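Local coordinates for gamma-glutamyl-gamma-aminobutyraldehyde dehydrogenase (Burkholderia cenocepacia, PDB 4LIH), which probably oxidises aldehydes such as gamma-glutamyl-gamma-aminobutyraldehyde to carboxylic acids with NAD(P)+ as cofactor, as an aldehyde dehydrogenase, at residues Ala435-Thr440 and Asn461-Gly466. Residues are numbered along the deposited sequence; the frame is centred on the assembly and turned at random.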
ATOM      1  N   ALA A 435       3.700 -11.140 -23.372  1.00  8.81           N
ATOM      2  CA  ALA A 435       3.324 -12.228 -22.537  1.00  8.98           C
ATOM      3  C   ALA A 435       4.182 -13.418 -22.850  1.00  9.05           C
ATOM      4  O   ALA A 435       4.920 -13.443 -23.874  1.00  9.22           O
ATOM      5  CB  ALA A 435       1.850 -12.537 -22.719  1.00  8.94           C
ATOM      6  N   ALA A 436       4.092 -14.385 -21.940  1.00  9.14           N
ATOM      7  CA  ALA A 436       4.792 -15.645 -22.056  1.00  9.03           C
ATOM      8  C   ALA A 436       4.120 -16.683 -21.164  1.00  9.03           C
ATOM      9  O   ALA A 436       3.337 -16.367 -20.255  1.00  9.03           O
ATOM     10  CB  ALA A 436       6.246 -15.431 -21.650  1.00  8.98           C
ATOM     11  N   ALA A 437       4.436 -17.944 -21.401  1.00  9.00           N
ATOM     12  CA  ALA A 437       3.969 -19.008 -20.485  1.00  8.92           C
ATOM     13  C   ALA A 437       4.938 -20.158 -20.349  1.00  9.04           C
ATOM     14  O   ALA A 437       5.777 -20.356 -21.236  1.00  8.86           O
ATOM     15  CB  ALA A 437       2.641 -19.519 -20.972  1.00  8.90           C
ATOM     16  N   VAL A 438       4.867 -20.874 -19.207  1.00  9.10           N
ATOM     17  CA  VAL A 438       5.647 -22.077 -18.992  1.00  9.42           C
ATOM     18  C   VAL A 438       4.772 -23.145 -18.332  1.00  9.63           C
ATOM     19  O   VAL A 438       3.922 -22.827 -17.491  1.00  9.16           O
ATOM     20  CB  VAL A 438       6.958 -21.846 -18.183  1.00  9.55           C
ATOM     21  CG1 VAL A 438       6.691 -21.210 -16.814  1.00  9.61           C
ATOM     22  CG2 VAL A 438       7.750 -23.135 -18.137  1.00  9.86           C
ATOM     23  N   TRP A 439       4.932 -24.385 -18.803  1.00  9.95           N
ATOM     24  CA  TRP A 439       4.183 -25.528 -18.249  1.00 10.34           C
ATOM     25  C   TRP A 439       5.132 -26.516 -17.617  1.00 10.76           C
ATOM     26  O   TRP A 439       5.941 -27.144 -18.322  1.00 10.86           O
ATOM     27  CB  TRP A 439       3.354 -26.252 -19.314  1.00 10.36           C
ATOM     28  CG  TRP A 439       2.310 -25.380 -19.978  1.00 10.18           C
ATOM     29  CD1 TRP A 439       2.551 -24.336 -20.819  1.00 10.08           C
ATOM     30  CD2 TRP A 439       0.878 -25.429 -19.802  1.00 10.17           C
ATOM     31  NE1 TRP A 439       1.391 -23.783 -21.214  1.00 10.01           N
ATOM     32  CE2 TRP A 439       0.339 -24.394 -20.581  1.00 10.06           C
ATOM     33  CE3 TRP A 439       0.010 -26.257 -19.074  1.00 10.26           C
ATOM     34  CZ2 TRP A 439      -1.045 -24.185 -20.705  1.00  9.99           C
ATOM     35  CZ3 TRP A 439      -1.361 -26.030 -19.152  1.00 10.23           C
ATOM     36  CH2 TRP A 439      -1.877 -24.984 -19.955  1.00 10.14           C
ATOM     37  N   THR A 440       4.991 -26.699 -16.301  1.00 11.23           N
ATOM     38  CA  THR A 440       5.857 -27.558 -15.514  1.00 11.65           C
ATOM     39  C   THR A 440       5.194 -27.859 -14.174  1.00 12.20           C
ATOM     40  O   THR A 440       4.495 -27.014 -13.602  1.00 11.99           O
ATOM     41  CB  THR A 440       7.252 -26.939 -15.268  1.00 11.66           C
ATOM     42  OG1 THR A 440       8.067 -27.861 -14.539  1.00 11.66           O
ATOM     43  CG2 THR A 440       7.175 -25.593 -14.487  1.00 11.50           C
ATOM     44  N   ASN A 461       1.323 -22.974 -16.318  1.00  9.03           N
ATOM     45  CA  ASN A 461       0.330 -24.055 -16.437  1.00  9.16           C
ATOM     46  C   ASN A 461      -1.051 -23.546 -16.813  1.00  9.03           C
ATOM     47  O   ASN A 461      -2.046 -24.114 -16.421  1.00  8.79           O
ATOM     48  CB  ASN A 461       0.297 -24.951 -15.171  1.00  9.39           C
ATOM     49  CG  ASN A 461       1.634 -25.513 -14.835  1.00  9.59           C
ATOM     50  OD1 ASN A 461       2.460 -25.700 -15.723  1.00  9.84           O
ATOM     51  ND2 ASN A 461       1.866 -25.841 -13.554  1.00  9.72           N
ATOM     52  N   CYS A 462      -1.042 -22.472 -17.620  1.00  8.91           N
ATOM     53  CA  CYS A 462      -2.196 -21.876 -18.190  1.00  9.03           C
ATOM     54  C   CYS A 462      -1.724 -20.965 -19.323  1.00  9.10           C
ATOM     55  O   CYS A 462      -0.516 -20.870 -19.597  1.00  9.22           O
ATOM     56  CB  CYS A 462      -3.068 -21.098 -17.151  1.00  9.00           C
ATOM     57  SG  CYS A 462      -2.261 -19.756 -16.298  1.00  8.89           S
ATOM     58  N   TYR A 463      -2.683 -20.395 -20.021  1.00  9.17           N
ATOM     59  CA  TYR A 463      -2.386 -19.407 -21.066  1.00  9.27           C
ATOM     60  C   TYR A 463      -3.661 -18.600 -21.252  1.00  9.51           C
ATOM     61  O   TYR A 463      -4.713 -19.152 -21.379  1.00  9.51           O
ATOM     62  CB  TYR A 463      -1.997 -20.028 -22.394  1.00  9.20           C
ATOM     63  CG  TYR A 463      -1.257 -19.042 -23.204  1.00  8.95           C
ATOM     64  CD1 TYR A 463      -1.948 -18.058 -23.940  1.00  8.92           C
ATOM     65  CD2 TYR A 463       0.115 -19.056 -23.234  1.00  8.92           C
ATOM     66  CE1 TYR A 463      -1.256 -17.103 -24.681  1.00  8.80           C
ATOM     67  CE2 TYR A 463       0.837 -18.074 -23.933  1.00  8.89           C
ATOM     68  CZ  TYR A 463       0.142 -17.122 -24.671  1.00  8.72           C
ATOM     69  OH  TYR A 463       0.840 -16.163 -25.352  1.00  8.53           O
ATOM     70  N   ASP A 464      -3.540 -17.281 -21.209  1.00  9.98           N
ATOM     71  CA  ASP A 464      -4.682 -16.370 -21.404  1.00 10.47           C
ATOM     72  C   ASP A 464      -5.793 -16.740 -20.444  1.00 10.33           C
ATOM     73  O   ASP A 464      -6.930 -16.776 -20.828  1.00 10.42           O
ATOM     74  CB  ASP A 464      -5.155 -16.397 -22.877  1.00 11.25           C
ATOM     75  CG  ASP A 464      -6.218 -15.364 -23.187  1.00 12.26           C
ATOM     76  OD1 ASP A 464      -6.154 -14.237 -22.601  1.00 12.91           O
ATOM     77  OD2 ASP A 464      -7.102 -15.670 -24.056  1.00 13.44           O
ATOM     78  N   GLU A 465      -5.416 -16.966 -19.187  1.00 10.20           N
ATOM     79  CA  GLU A 465      -6.240 -17.577 -18.167  1.00 10.12           C
ATOM     80  C   GLU A 465      -7.132 -16.513 -17.571  1.00 10.10           C
ATOM     81  O   GLU A 465      -6.652 -15.490 -17.026  1.00  9.77           O
ATOM     82  CB  GLU A 465      -5.349 -18.166 -17.065  1.00 10.16           C
ATOM     83  CG  GLU A 465      -6.057 -18.708 -15.818  1.00 10.35           C
ATOM     84  CD  GLU A 465      -6.879 -19.959 -16.069  1.00 10.56           C
ATOM     85  OE1 GLU A 465      -6.522 -20.696 -16.993  1.00 10.49           O
ATOM     86  OE2 GLU A 465      -7.879 -20.239 -15.318  1.00 10.63           O
ATOM     87  N   GLY A 466      -8.427 -16.744 -17.683  1.00  9.99           N
ATOM     88  CA  GLY A 466      -9.407 -15.838 -17.119  1.00 10.24           C
ATOM     89  C   GLY A 466      -9.351 -14.422 -17.639  1.00 10.29           C
ATOM     90  O   GLY A 466      -8.952 -14.163 -18.808  1.00 10.33           O
TER
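Strand 435-439 and the loop 461-466 meet in a buried contact where strands 435-439 and 457-460 finish, in the mixed sheet of the catalytic domain of the aldehyde dehydrogenase fold. Strand 457-460 runs parallel to strand 435-439, which pairs with strand 280-283 as well; just past Val460, the last residue of strand 457-460, the chain turns back at Asn461, so that the directions of 437-440 and 461-463 differ by 162°. At the turn, Asn461 N still donates to Val438 O (2.9 Å), continuing the backbone bonding of the two strands.

The Asn461 side chain then takes over with its amide. Its CG lies anti to the carbonyl carbon (chi1 -55°), which turns the group back onto the strand end, where it grips both polar backbone atoms of Thr440. Thr440 N donates to Asn461 OD1 over 2.8 Å, in the carbonyl plane and on a lone pair. In return, Asn461 ND2 gives a hydrogen to Thr440 O at 2.9 Å; the acceptor lies in the amide plane, but the donor stands 36° out of the plane of that carbonyl. Two bonds fix the rotation of the amide. Thr440 OG1 is hydrogen-bonded in turn to Asp286 OD1.

The indole of Trp439 lies over the backbone of the turn. Asn461 CA makes a CH-pi contact with its six-membered ring, 3.7 Å from the centroid, and Cys462 N sits above the same face, offset toward the rim. Cys462 O is buried against Trp439 and Ala437 without a hydrogen-bond partner in the model. Helix 290-302 also packs against the indole, while Trp439 NE1 bonds to Asn281 OD1. Farther along, the Tyr463 hydroxyl reaches Thr310 O, and Glu465 forms a salt bridge with Arg502 of a second subunit. On the strand, the methyl of Ala437 packs against Tyr463, with CB 3.4 Å from Tyr463 CD2.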